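Local coordinates for exopolygalacturonase (Yersinia enterocolitica, PDB 2UVF), which probably trims pectin from the chain end, as a family 28 glycoside hydrolase that splits galacturonic acid units off polygalacturonate and is seen here with digalacturonic acid bound, at residues L370-Y375 against N396-G401; D402-F407 against N429-G434; R350-H355 against Y375-G380. All coordinates share one frame; numbering follows the deposited sequence.

Contact 1. Residues L370-Y375 against N396-G401; sequences LIHQTY and NFFDTG. With NI (nickel (II) ion), chain K; SO4 (sulfate ion), chain G.
His372 lies beside Phe398 on the neighbouring strand and reaches Asn396 with its tip. Strands 371-373 and 397-399 run parallel, their short axes 4.9 Å apart and 9° off line. The partners of His372 change along the side chain: Thr400 CG2 at CB, Phe397 O beside CB, CG and CD2, and Asn396 OD1 at CE1 and NE2, with Phe398 against the ring. CG stands anti to the carbonyl carbon (chi1 -42°), which turns the imidazole along the strand toward Asn396. CD2 sits at 2.9 Å from the carbonyl O of Phe397, near the ring plane. One ring face lies on Phe398 in an offset stack, with the planes at 5° and the centroids 4.3 Å apart. NE2 donates to Asn396 OD1 at 2.8 Å. That bond is almost straight, and OD1 lies in the imidazole plane, while the donor is tilted out of the amide plane. Asn396 ND2 is held by Phe394 O. On the other face of the sheet, Ile371 CG2 meets Phe397 CD2 at 4.0 Å. A sulfate, probably from the crystallisation liquor, lies over the Phe397 ring and takes a weak bond from Gln373 NE2; Arg350 holds OE1. Backbone bonds join the strands: Phe397 N to Leu370 O, His372 N to Phe397 O and Asp399 N to His372 O. Past the strands, Thr374 N binds Asp399 O at 2.8 Å, and Gly401 N binds Thr374 OG1. The carbonyl O of Gly401 coordinates nickel at 2.1 Å, as does Asp376. This is stacking between successive coils of the parallel beta-helix. The NE2 bond and the Phe398 stack together fix the tilt and rotation of the buried imidazole, and donation from NE2 implies a proton on that nitrogen.

Contact 2. Residues D402-F407 against N429-G434; sequences DDCINF and NYFRMG. With ADA (alpha-D-galactopyranuronic acid), chain C; ADA (alpha-D-galactopyranuronic acid), chain B.
Cys404 and Ile405 press against the rim of the Phe431 ring. Cys404 CB comes to 3.6 Å from Phe431 CD1, and Ile405 CD1 to 3.7 Å from Phe431 CE1. Both carbons lie near the ring plane. Cys404 SG is beside the backbone N (chi1 -57°), which directs the sulfur to the same edge, 5.3 Å from the ring centroid and 80° off its normal. SG also approaches the backbone at Met433 and Gly434, and Asp402 O packs on Gly434 CA. No hydrogen bond spans the two segments; the tight ring-edge part is apolar, and the Gly434 end is packing against backbone. Toward the sugars the segments part: Asp402 points away from 429-434, and Asn406 does not touch it. Asp402 OD2 accepts a bond from O1 of the chain C galacturonate at 3.2 Å, and Asn406 OD1 accepts one from O3 of the chain B galacturonate at 2.7 Å. Asn406 ND2 makes a weak bond to Asp403 OD2. Strands 405-408 and 430-431 belong to different walls of the beta-helix. Phe431 fills the interior between them, with Phe398 from strand 397-399 against its ring and Ile438 of strand 438-441 and Met458 of strand 448-459 also touching it.

Contact 3. Residues R350-H355 against Y375-G380; sequences RNPAFH and YDANNG. With NI (nickel (II) ion), chain K; ADA (alpha-D-galactopyranuronic acid), chain C; ADA (alpha-D-galactopyranuronic acid), chain B; SO4 (sulfate ion), chain I.
His355 bridges the sugar and the facing loop with its two ring nitrogens. ND1 donates to the carbonyl O of Asn379 at 2.8 Å, with the N-H...O angle at 169° and the donor in the carbonyl plane. NE2 donates to the carboxylate atom O6A of the chain B galacturonate at 2.7 Å, also nearly straight. CE1 lies 3.2 Å from O3 of the chain C galacturonate. The two bonds fix the rotation of the ring. Phe354 CE2 lies over one imidazole face. The Phe354 side chain swings back to the other loop because CG is anti to its backbone N (chi1 -172°), and CE1 then meets Asn379 CB at 3.7 Å. The planes of the Phe354 ring and the Asn379 amide are 73° apart. Further out, a type II turn from Ala377 to Gly380, closed by Gly380 N to Ala377 O, presents the Asn379 carbonyl. Arg330 holds Asn379 OD1, and Pro352 CD packs on Ala377 CB at 3.9 Å. Ser332 OG bonds the backbone N of His355. Ahead of the turn, Asp376 OD2 binds nickel at 2.1 Å. Loops joining strands on successive coils form one wall of the sugar pocket here, as in other family 28 beta-helix enzymes.

How the contacts relate
All three contacts are buried, but they lie at different depths in the beta-helix. Contacts 1 and 2 are closer to the centre of the chain, and contact 3 lies in the loops farther out. Contact 1 joins neighbouring parallel strands by backbone bonds, contact 2 crosses the interior by apolar packing, and contact 3 joins two loops through a ring nitrogen. Contacts 1 and 2 meet in the paired strands 397-399 and 430-431. Contacts 1 and 3 share Tyr375 and the nickel ion, which each supplies with one protein ligand. Contacts 2 and 3 both reach the two sugars; contact 2 hydrogen-bonds to each, contact 3 to the chain B sugar while lying close to the other.

Contact 1. Residues L370-Y375 against N396-G401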
loop_
_atom_site.group_PDB
_atom_site.type_symbol
_atom_site.label_atom_id
_atom_site.label_comp_id
_atom_site.label_asym_id
_atom_site.label_seq_id
_atom_site.Cartn_x
_atom_site.Cartn_y
_atom_site.Cartn_z
ATOM N N LEU A 370 2.649 -3.890 -8.661
ATOM C CA LEU A 370 3.250 -2.584 -8.899
ATOM C C LEU A 370 4.653 -2.585 -8.304
ATOM O O LEU A 370 4.952 -3.335 -7.373
ATOM C CB LEU A 370 2.394 -1.455 -8.304
ATOM C CG LEU A 370 0.864 -1.457 -8.498
ATOM C CD1 LEU A 370 0.217 -0.256 -7.737
ATOM C CD2 LEU A 370 0.461 -1.409 -9.942
ATOM N N ILE A 371 5.524 -1.765 -8.870
ATOM C CA ILE A 371 6.877 -1.626 -8.372
ATOM C C ILE A 371 7.035 -0.156 -7.949
ATOM O O ILE A 371 6.966 0.726 -8.787
ATOM C CB ILE A 371 7.901 -2.105 -9.470
ATOM C CG1 ILE A 371 7.673 -3.608 -9.787
ATOM C CG2 ILE A 371 9.335 -1.841 -9.058
ATOM C CD1 ILE A 371 8.077 -4.012 -11.187
ATOM N N HIS A 372 7.183 0.096 -6.643
ATOM C CA HIS A 372 7.325 1.460 -6.115
ATOM C C HIS A 372 8.787 1.693 -5.824
ATOM O O HIS A 372 9.360 1.000 -5.014
ATOM C CB HIS A 372 6.486 1.665 -4.819
ATOM C CG HIS A 372 5.125 1.055 -4.895
ATOM N ND1 HIS A 372 4.005 1.779 -5.248
ATOM C CD2 HIS A 372 4.714 -0.224 -4.746
ATOM C CE1 HIS A 372 2.958 0.969 -5.294
ATOM N NE2 HIS A 372 3.360 -0.252 -4.991
ATOM N N GLN A 373 9.384 2.661 -6.503
ATOM C CA GLN A 373 10.775 2.994 -6.314
ATOM C C GLN A 373 10.872 4.512 -6.085
ATOM O O GLN A 373 11.149 5.297 -7.010
ATOM C CB GLN A 373 11.597 2.546 -7.538
ATOM C CG GLN A 373 11.498 1.045 -7.933
ATOM C CD GLN A 373 12.248 0.757 -9.237
ATOM O OE1 GLN A 373 12.340 1.622 -10.116
ATOM N NE2 GLN A 373 12.795 -0.437 -9.360
ATOM N N THR A 374 10.635 4.917 -4.838
ATOM C CA THR A 374 10.467 6.327 -4.501
ATOM C C THR A 374 11.248 6.697 -3.248
ATOM O O THR A 374 10.974 7.719 -2.644
ATOM C CB THR A 374 8.977 6.715 -4.311
ATOM O OG1 THR A 374 8.451 6.104 -3.127
ATOM C CG2 THR A 374 8.126 6.264 -5.499
ATOM N N TYR A 375 12.212 5.862 -2.859
ATOM C CA TYR A 375 13.093 6.165 -1.745
ATOM C C TYR A 375 14.055 7.207 -2.260
ATOM O O TYR A 375 14.600 7.015 -3.353
ATOM C CB TYR A 375 13.867 4.914 -1.303
ATOM C CG TYR A 375 14.730 5.151 -0.087
ATOM C CD1 TYR A 375 14.183 5.088 1.188
ATOM C CD2 TYR A 375 16.088 5.452 -0.205
ATOM C CE1 TYR A 375 14.943 5.328 2.304
ATOM C CE2 TYR A 375 16.858 5.659 0.916
ATOM C CZ TYR A 375 16.270 5.588 2.170
ATOM O OH TYR A 375 17.012 5.814 3.313
ATOM N N ASN A 396 3.164 -6.722 -4.922
ATOM C CA ASN A 396 3.823 -5.415 -5.014
ATOM C C ASN A 396 5.253 -5.492 -4.519
ATOM O O ASN A 396 5.554 -6.250 -3.623
ATOM C CB ASN A 396 3.046 -4.359 -4.200
ATOM C CG ASN A 396 1.895 -3.707 -4.972
ATOM O OD1 ASN A 396 1.692 -2.491 -4.887
ATOM N ND2 ASN A 396 1.143 -4.495 -5.715
ATOM N N PHE A 397 6.144 -4.724 -5.128
ATOM C CA PHE A 397 7.452 -4.437 -4.546
ATOM C C PHE A 397 7.395 -3.005 -3.974
ATOM O O PHE A 397 6.986 -2.096 -4.671
ATOM C CB PHE A 397 8.552 -4.567 -5.615
ATOM C CG PHE A 397 9.940 -4.132 -5.157
ATOM C CD1 PHE A 397 10.856 -5.058 -4.655
ATOM C CD2 PHE A 397 10.344 -2.801 -5.281
ATOM C CE1 PHE A 397 12.121 -4.660 -4.260
ATOM C CE2 PHE A 397 11.611 -2.398 -4.883
ATOM C CZ PHE A 397 12.496 -3.326 -4.374
ATOM N N PHE A 398 7.783 -2.825 -2.712
ATOM C CA PHE A 398 7.766 -1.483 -2.064
ATOM C C PHE A 398 9.173 -1.071 -1.649
ATOM O O PHE A 398 9.820 -1.775 -0.892
ATOM C CB PHE A 398 6.848 -1.424 -0.832
ATOM C CG PHE A 398 5.386 -1.503 -1.142
ATOM C CD1 PHE A 398 4.643 -0.346 -1.395
ATOM C CD2 PHE A 398 4.732 -2.731 -1.158
ATOM C CE1 PHE A 398 3.268 -0.428 -1.684
ATOM C CE2 PHE A 398 3.380 -2.815 -1.427
ATOM C CZ PHE A 398 2.648 -1.665 -1.695
ATOM N N ASP A 399 9.632 0.071 -2.173
ATOM C CA ASP A 399 10.835 0.778 -1.704
ATOM C C ASP A 399 10.462 2.279 -1.792
ATOM O O ASP A 399 10.523 2.900 -2.866
ATOM C CB ASP A 399 12.051 0.423 -2.591
ATOM C CG ASP A 399 13.365 0.792 -1.963
ATOM O OD1 ASP A 399 13.712 0.187 -0.930
ATOM O OD2 ASP A 399 14.077 1.675 -2.518
ATOM N N THR A 400 10.026 2.842 -0.671
ATOM C CA THR A 400 9.250 4.078 -0.701
ATOM C C THR A 400 9.892 5.152 0.177
ATOM O O THR A 400 10.664 4.849 1.071
ATOM C CB THR A 400 7.774 3.808 -0.268
ATOM O OG1 THR A 400 7.758 3.242 1.044
ATOM C CG2 THR A 400 7.072 2.837 -1.217
ATOM N N GLY A 401 9.563 6.410 -0.102
ATOM C CA GLY A 401 10.065 7.533 0.662
ATOM C C GLY A 401 9.367 7.670 1.995
ATOM O O GLY A 401 9.929 8.261 2.911
HETATM NI NI NI K . 11.659 7.947 4.026
HETATM S S SO4 G . 12.426 -4.350 -8.735
HETATM O O1 SO4 G . 11.418 -4.851 -9.674
HETATM O O2 SO4 G . 13.711 -4.966 -9.058
HETATM O O3 SO4 G . 12.574 -2.896 -8.782
HETATM O O4 SO4 G . 12.007 -4.708 -7.389
HETATM O O HOH W 1 13.653 3.428 -4.582
HETATM O O HOH W 2 11.864 5.676 3.231
HETATM O O HOH W 3 13.527 7.877 5.196
HETATM O O HOH W 4 11.532 10.373 4.633
#

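Contact 2. Residues D402-F407 against N429-G434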
loop_
_atom_site.group_PDB
_atom_site.type_symbol
_atom_site.label_atom_id
_atom_site.label_comp_id
_atom_site.label_asym_id
_atom_site.label_seq_id
_atom_site.Cartn_x
_atom_site.Cartn_y
_atom_site.Cartn_z
ATOM N N ASP A 402 8.159 7.119 2.101
ATOM C CA ASP A 402 7.375 7.168 3.343
ATOM C C ASP A 402 6.730 5.814 3.628
ATOM O O ASP A 402 7.331 4.762 3.338
ATOM C CB ASP A 402 6.315 8.282 3.264
ATOM C CG ASP A 402 6.029 8.904 4.616
ATOM O OD1 ASP A 402 5.264 8.297 5.389
ATOM O OD2 ASP A 402 6.578 9.989 4.912
ATOM N N ASP A 403 5.522 5.818 4.202
ATOM C CA ASP A 403 4.850 4.565 4.567
ATOM C C ASP A 403 4.675 3.781 3.278
ATOM O O ASP A 403 4.485 4.382 2.227
ATOM C CB ASP A 403 3.463 4.810 5.183
ATOM C CG ASP A 403 3.516 5.573 6.507
ATOM O OD1 ASP A 403 4.556 5.478 7.221
ATOM O OD2 ASP A 403 2.501 6.239 6.856
ATOM N N CYS A 404 4.746 2.456 3.355
ATOM C CA CYS A 404 4.522 1.622 2.188
ATOM C C CYS A 404 3.041 1.548 1.849
ATOM O O CYS A 404 2.650 1.913 0.752
ATOM C CB CYS A 404 5.132 0.226 2.386
ATOM S SG CYS A 404 6.923 0.219 2.768
ATOM N N ILE A 405 2.233 1.021 2.764
ATOM C CA ILE A 405 0.788 1.047 2.624
ATOM C C ILE A 405 0.239 1.800 3.831
ATOM O O ILE A 405 0.525 1.458 4.984
ATOM C CB ILE A 405 0.142 -0.369 2.485
ATOM C CG1 ILE A 405 0.727 -1.116 1.284
ATOM C CG2 ILE A 405 -1.403 -0.278 2.379
ATOM C CD1 ILE A 405 0.487 -2.623 1.338
ATOM N N ASN A 406 -0.503 2.868 3.543
ATOM C CA ASN A 406 -1.079 3.685 4.590
ATOM C C ASN A 406 -2.597 3.637 4.524
ATOM O O ASN A 406 -3.171 3.633 3.438
ATOM C CB ASN A 406 -0.606 5.133 4.433
ATOM C CG ASN A 406 -1.127 6.025 5.531
ATOM O OD1 ASN A 406 -2.172 6.655 5.396
ATOM N ND2 ASN A 406 -0.416 6.063 6.632
ATOM N N PHE A 407 -3.242 3.600 5.685
ATOM C CA PHE A 407 -4.719 3.690 5.752
ATOM C C PHE A 407 -5.135 4.926 6.502
ATOM O O PHE A 407 -4.641 5.189 7.583
ATOM C CB PHE A 407 -5.333 2.453 6.397
ATOM C CG PHE A 407 -5.036 1.195 5.655
ATOM C CD1 PHE A 407 -5.774 0.852 4.532
ATOM C CD2 PHE A 407 -3.998 0.354 6.076
ATOM C CE1 PHE A 407 -5.488 -0.315 3.844
ATOM C CE2 PHE A 407 -3.713 -0.811 5.391
ATOM C CZ PHE A 407 -4.450 -1.144 4.261
ATOM N N ASN A 429 3.344 -9.545 -0.803
ATOM C CA ASN A 429 4.120 -8.334 -1.133
ATOM C C ASN A 429 5.481 -8.469 -0.574
ATOM O O ASN A 429 5.693 -9.190 0.431
ATOM C CB ASN A 429 3.464 -7.062 -0.561
ATOM C CG ASN A 429 2.076 -6.862 -1.086
ATOM O OD1 ASN A 429 1.918 -6.552 -2.238
ATOM N ND2 ASN A 429 1.052 -7.083 -0.246
ATOM N N TYR A 430 6.413 -7.788 -1.238
ATOM C CA TYR A 430 7.758 -7.607 -0.687
ATOM C C TYR A 430 7.982 -6.141 -0.285
ATOM O O TYR A 430 7.985 -5.257 -1.128
ATOM C CB TYR A 430 8.785 -8.037 -1.716
ATOM C CG TYR A 430 10.214 -8.052 -1.230
ATOM C CD1 TYR A 430 10.729 -9.148 -0.558
ATOM C CD2 TYR A 430 11.064 -6.971 -1.482
ATOM C CE1 TYR A 430 12.070 -9.156 -0.138
ATOM C CE2 TYR A 430 12.363 -6.967 -1.070
ATOM C CZ TYR A 430 12.876 -8.059 -0.401
ATOM O OH TYR A 430 14.216 -8.049 -0.014
ATOM N N PHE A 431 8.157 -5.887 1.005
ATOM C CA PHE A 431 8.424 -4.530 1.481
ATOM C C PHE A 431 9.921 -4.393 1.672
ATOM O O PHE A 431 10.514 -5.205 2.380
ATOM C CB PHE A 431 7.683 -4.243 2.798
ATOM C CG PHE A 431 6.201 -4.444 2.711
ATOM C CD1 PHE A 431 5.357 -3.377 2.435
ATOM C CD2 PHE A 431 5.642 -5.707 2.918
ATOM C CE1 PHE A 431 3.969 -3.559 2.344
ATOM C CE2 PHE A 431 4.263 -5.906 2.837
ATOM C CZ PHE A 431 3.417 -4.828 2.552
ATOM N N ARG A 432 10.541 -3.442 0.984
ATOM C CA ARG A 432 11.926 -3.113 1.246
ATOM C C ARG A 432 11.928 -1.893 2.171
ATOM O O ARG A 432 11.345 -1.948 3.226
ATOM C CB ARG A 432 12.726 -2.901 -0.049
ATOM C CG ARG A 432 14.234 -3.109 0.110
ATOM C CD ARG A 432 14.952 -3.052 -1.235
ATOM N NE ARG A 432 16.398 -2.988 -1.085
ATOM C CZ ARG A 432 17.080 -1.887 -0.775
ATOM N NH1 ARG A 432 18.407 -1.944 -0.656
ATOM N NH2 ARG A 432 16.443 -0.730 -0.561
ATOM N N MET A 433 12.554 -0.794 1.780
ATOM C CA MET A 433 12.561 0.395 2.645
ATOM C C MET A 433 11.235 1.130 2.643
ATOM O O MET A 433 10.449 1.032 1.692
ATOM C CB MET A 433 13.764 1.323 2.357
ATOM C CG MET A 433 15.063 0.578 2.553
ATOM S SD MET A 433 16.573 1.480 2.594
ATOM C CE MET A 433 16.275 2.645 3.909
ATOM N N GLY A 434 10.980 1.837 3.741
ATOM C CA GLY A 434 9.748 2.602 3.909
ATOM C C GLY A 434 9.501 2.769 5.388
ATOM O O GLY A 434 10.137 2.109 6.186
HETATM C C1 ADA C . 3.440 10.452 6.647
HETATM C C2 ADA C . 2.613 10.954 5.445
HETATM C C3 ADA C . 2.164 12.394 5.784
HETATM C C4 ADA C . 1.070 12.250 6.856
HETATM C C5 ADA C . 1.752 11.633 8.090
HETATM C C6 ADA C . 0.729 11.372 9.219
HETATM O O1 ADA C . 4.559 11.322 6.985
HETATM O O2 ADA C . 3.307 10.866 4.221
HETATM O O3 ADA C . 1.758 13.163 4.625
HETATM O O4 ADA C . 0.100 11.285 6.378
HETATM O O5 ADA C . 2.494 10.379 7.758
HETATM O O6B ADA C . 0.079 10.295 9.188
HETATM O O6A ADA C . 0.605 12.247 10.114
HETATM C C1 ADA B . -1.288 11.611 6.630
HETATM C C2 ADA B . -2.111 10.381 6.196
HETATM C C3 ADA B . -1.880 10.175 4.686
HETATM C C4 ADA B . -2.318 11.447 3.896
HETATM C C5 ADA B . -1.530 12.673 4.409
HETATM C C6 ADA B . -1.831 14.062 3.782
HETATM O O2 ADA B . -1.755 9.213 6.963
HETATM O O3 ADA B . -2.549 9.004 4.225
HETATM O O4 ADA B . -3.727 11.676 4.011
HETATM O O5 ADA B . -1.650 12.802 5.859
HETATM O O6B ADA B . -2.016 15.004 4.583
HETATM O O6A ADA B . -1.858 14.175 2.532
#

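Contact 3. Residues R350-H355 against Y375-G380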
loop_
_atom_site.group_PDB
_atom_site.type_symbol
_atom_site.label_atom_id
_atom_site.label_comp_id
_atom_site.label_asym_id
_atom_site.label_seq_id
_atom_site.Cartn_x
_atom_site.Cartn_y
_atom_site.Cartn_z
ATOM N N ARG A 350 7.955 6.048 -9.867
ATOM C CA ARG A 350 9.186 6.708 -9.488
ATOM C C ARG A 350 8.947 8.153 -9.118
ATOM O O ARG A 350 8.026 8.747 -9.618
ATOM C CB ARG A 350 10.171 6.619 -10.638
ATOM C CG ARG A 350 10.720 5.208 -10.780
ATOM C CD ARG A 350 11.728 5.094 -11.858
ATOM N NE ARG A 350 12.278 3.756 -11.818
ATOM C CZ ARG A 350 13.059 3.236 -12.748
ATOM N NH1 ARG A 350 13.403 3.955 -13.807
ATOM N NH2 ARG A 350 13.510 2.001 -12.590
ATOM N N ASN A 351 9.754 8.687 -8.202
ATOM C CA ASN A 351 9.947 10.134 -8.063
ATOM C C ASN A 351 8.671 11.019 -7.920
ATOM O O ASN A 351 8.493 11.956 -8.706
ATOM C CB ASN A 351 10.770 10.621 -9.270
ATOM C CG ASN A 351 11.580 11.875 -8.978
ATOM O OD1 ASN A 351 12.311 12.357 -9.839
ATOM N ND2 ASN A 351 11.481 12.384 -7.768
ATOM N N PRO A 352 7.806 10.759 -6.905
ATOM C CA PRO A 352 6.616 11.587 -6.803
ATOM C C PRO A 352 7.009 12.925 -6.193
ATOM O O PRO A 352 7.926 12.971 -5.369
ATOM C CB PRO A 352 5.735 10.795 -5.833
ATOM C CG PRO A 352 6.722 10.162 -4.885
ATOM C CD PRO A 352 7.890 9.787 -5.790
ATOM N N ALA A 353 6.341 14.006 -6.586
ATOM C CA ALA A 353 6.577 15.304 -5.945
ATOM C C ALA A 353 6.037 15.348 -4.507
ATOM O O ALA A 353 6.590 16.028 -3.661
ATOM C CB ALA A 353 6.003 16.454 -6.808
ATOM N N PHE A 354 4.986 14.588 -4.223
ATOM C CA PHE A 354 4.411 14.506 -2.875
ATOM C C PHE A 354 4.183 13.002 -2.582
ATOM O O PHE A 354 5.179 12.262 -2.381
ATOM C CB PHE A 354 3.161 15.387 -2.811
ATOM C CG PHE A 354 2.552 15.566 -1.427
ATOM C CD1 PHE A 354 3.326 15.707 -0.297
ATOM C CD2 PHE A 354 1.171 15.618 -1.289
ATOM C CE1 PHE A 354 2.737 15.895 0.972
ATOM C CE2 PHE A 354 0.571 15.799 -0.020
ATOM C CZ PHE A 354 1.358 15.935 1.107
ATOM N N HIS A 355 2.933 12.536 -2.635
ATOM C CA HIS A 355 2.587 11.133 -2.358
ATOM C C HIS A 355 2.664 10.309 -3.636
ATOM O O HIS A 355 2.723 10.859 -4.729
ATOM C CB HIS A 355 1.150 10.973 -1.797
ATOM C CG HIS A 355 0.865 11.723 -0.525
ATOM N ND1 HIS A 355 1.755 11.807 0.526
ATOM C CD2 HIS A 355 -0.253 12.362 -0.112
ATOM C CE1 HIS A 355 1.212 12.489 1.515
ATOM N NE2 HIS A 355 -0.012 12.828 1.157
ATOM N N TYR A 375 12.212 5.862 -2.859
ATOM C CA TYR A 375 13.093 6.165 -1.745
ATOM C C TYR A 375 14.055 7.207 -2.260
ATOM O O TYR A 375 14.600 7.015 -3.353
ATOM C CB TYR A 375 13.867 4.914 -1.303
ATOM C CG TYR A 375 14.730 5.151 -0.087
ATOM C CD1 TYR A 375 14.183 5.088 1.188
ATOM C CD2 TYR A 375 16.088 5.452 -0.205
ATOM C CE1 TYR A 375 14.943 5.328 2.304
ATOM C CE2 TYR A 375 16.858 5.659 0.916
ATOM C CZ TYR A 375 16.270 5.588 2.170
ATOM O OH TYR A 375 17.012 5.814 3.313
ATOM N N ASP A 376 14.266 8.310 -1.539
ATOM C CA ASP A 376 13.604 8.628 -0.266
ATOM C C ASP A 376 12.822 9.952 -0.407
ATOM O O ASP A 376 13.079 10.909 0.316
ATOM C CB ASP A 376 14.658 8.753 0.842
ATOM C CG ASP A 376 14.067 8.692 2.219
ATOM O OD1 ASP A 376 14.805 8.950 3.197
ATOM O OD2 ASP A 376 12.860 8.385 2.341
ATOM N N ALA A 377 11.889 9.988 -1.352
ATOM C CA ALA A 377 11.070 11.163 -1.621
ATOM C C ALA A 377 10.182 11.519 -0.414
ATOM O O ALA A 377 9.361 10.697 0.021
ATOM C CB ALA A 377 10.248 10.946 -2.872
ATOM N N ASN A 378 10.389 12.714 0.145
ATOM C CA ASN A 378 9.648 13.163 1.347
ATOM C C ASN A 378 8.138 13.085 1.142
ATOM O O ASN A 378 7.599 13.670 0.193
ATOM C CB ASN A 378 10.062 14.576 1.764
ATOM C CG ASN A 378 9.750 14.887 3.244
ATOM O OD1 ASN A 378 9.653 13.997 4.093
ATOM N ND2 ASN A 378 9.603 16.163 3.548
ATOM N N ASN A 379 7.488 12.334 2.034
ATOM C CA ASN A 379 6.053 12.007 1.993
ATOM C C ASN A 379 5.642 11.122 0.829
ATOM O O ASN A 379 4.446 11.005 0.517
ATOM C CB ASN A 379 5.192 13.274 2.034
ATOM C CG ASN A 379 5.602 14.197 3.146
ATOM O OD1 ASN A 379 5.989 15.329 2.886
ATOM N ND2 ASN A 379 5.584 13.698 4.398
ATOM N N GLY A 380 6.619 10.486 0.197
ATOM C CA GLY A 380 6.325 9.645 -0.949
ATOM C C GLY A 380 5.927 8.257 -0.509
ATOM O O GLY A 380 6.723 7.297 -0.656
HETATM NI NI NI K . 11.659 7.947 4.026
HETATM C C1 ADA C . 3.440 10.452 6.647
HETATM C C2 ADA C . 2.613 10.954 5.445
HETATM C C3 ADA C . 2.164 12.394 5.784
HETATM C C4 ADA C . 1.070 12.250 6.856
HETATM C C5 ADA C . 1.752 11.633 8.090
HETATM C C6 ADA C . 0.729 11.372 9.219
HETATM O O1 ADA C . 4.559 11.322 6.985
HETATM O O2 ADA C . 3.307 10.866 4.221
HETATM O O3 ADA C . 1.758 13.163 4.625
HETATM O O4 ADA C . 0.100 11.285 6.378
HETATM O O5 ADA C . 2.494 10.379 7.758
HETATM O O6B ADA C . 0.079 10.295 9.188
HETATM O O6A ADA C . 0.605 12.247 10.114
HETATM C C1 ADA B . -1.288 11.611 6.630
HETATM C C2 ADA B . -2.111 10.381 6.196
HETATM C C3 ADA B . -1.880 10.175 4.686
HETATM C C4 ADA B . -2.318 11.447 3.896
HETATM C C5 ADA B . -1.530 12.673 4.409
HETATM C C6 ADA B . -1.831 14.062 3.782
HETATM O O2 ADA B . -1.755 9.213 6.963
HETATM O O3 ADA B . -2.549 9.004 4.225
HETATM O O4 ADA B . -3.727 11.676 4.011
HETATM O O5 ADA B . -1.650 12.802 5.859
HETATM O O6B ADA B . -2.016 15.004 4.583
HETATM O O6A ADA B . -1.858 14.175 2.532
HETATM S S SO4 I . 7.976 14.520 7.431
HETATM O O1 SO4 I . 8.723 13.413 6.836
HETATM O O2 SO4 I . 8.710 14.982 8.605
HETATM O O3 SO4 I . 7.865 15.624 6.479
HETATM O O4 SO4 I . 6.634 14.064 7.805
HETATM O O HOH W 5 7.639 13.264 -2.323
HETATM O O HOH W 3 13.527 7.877 5.196
HETATM O O HOH W 2 11.864 5.676 3.231
HETATM O O HOH W 4 11.532 10.373 4.633
#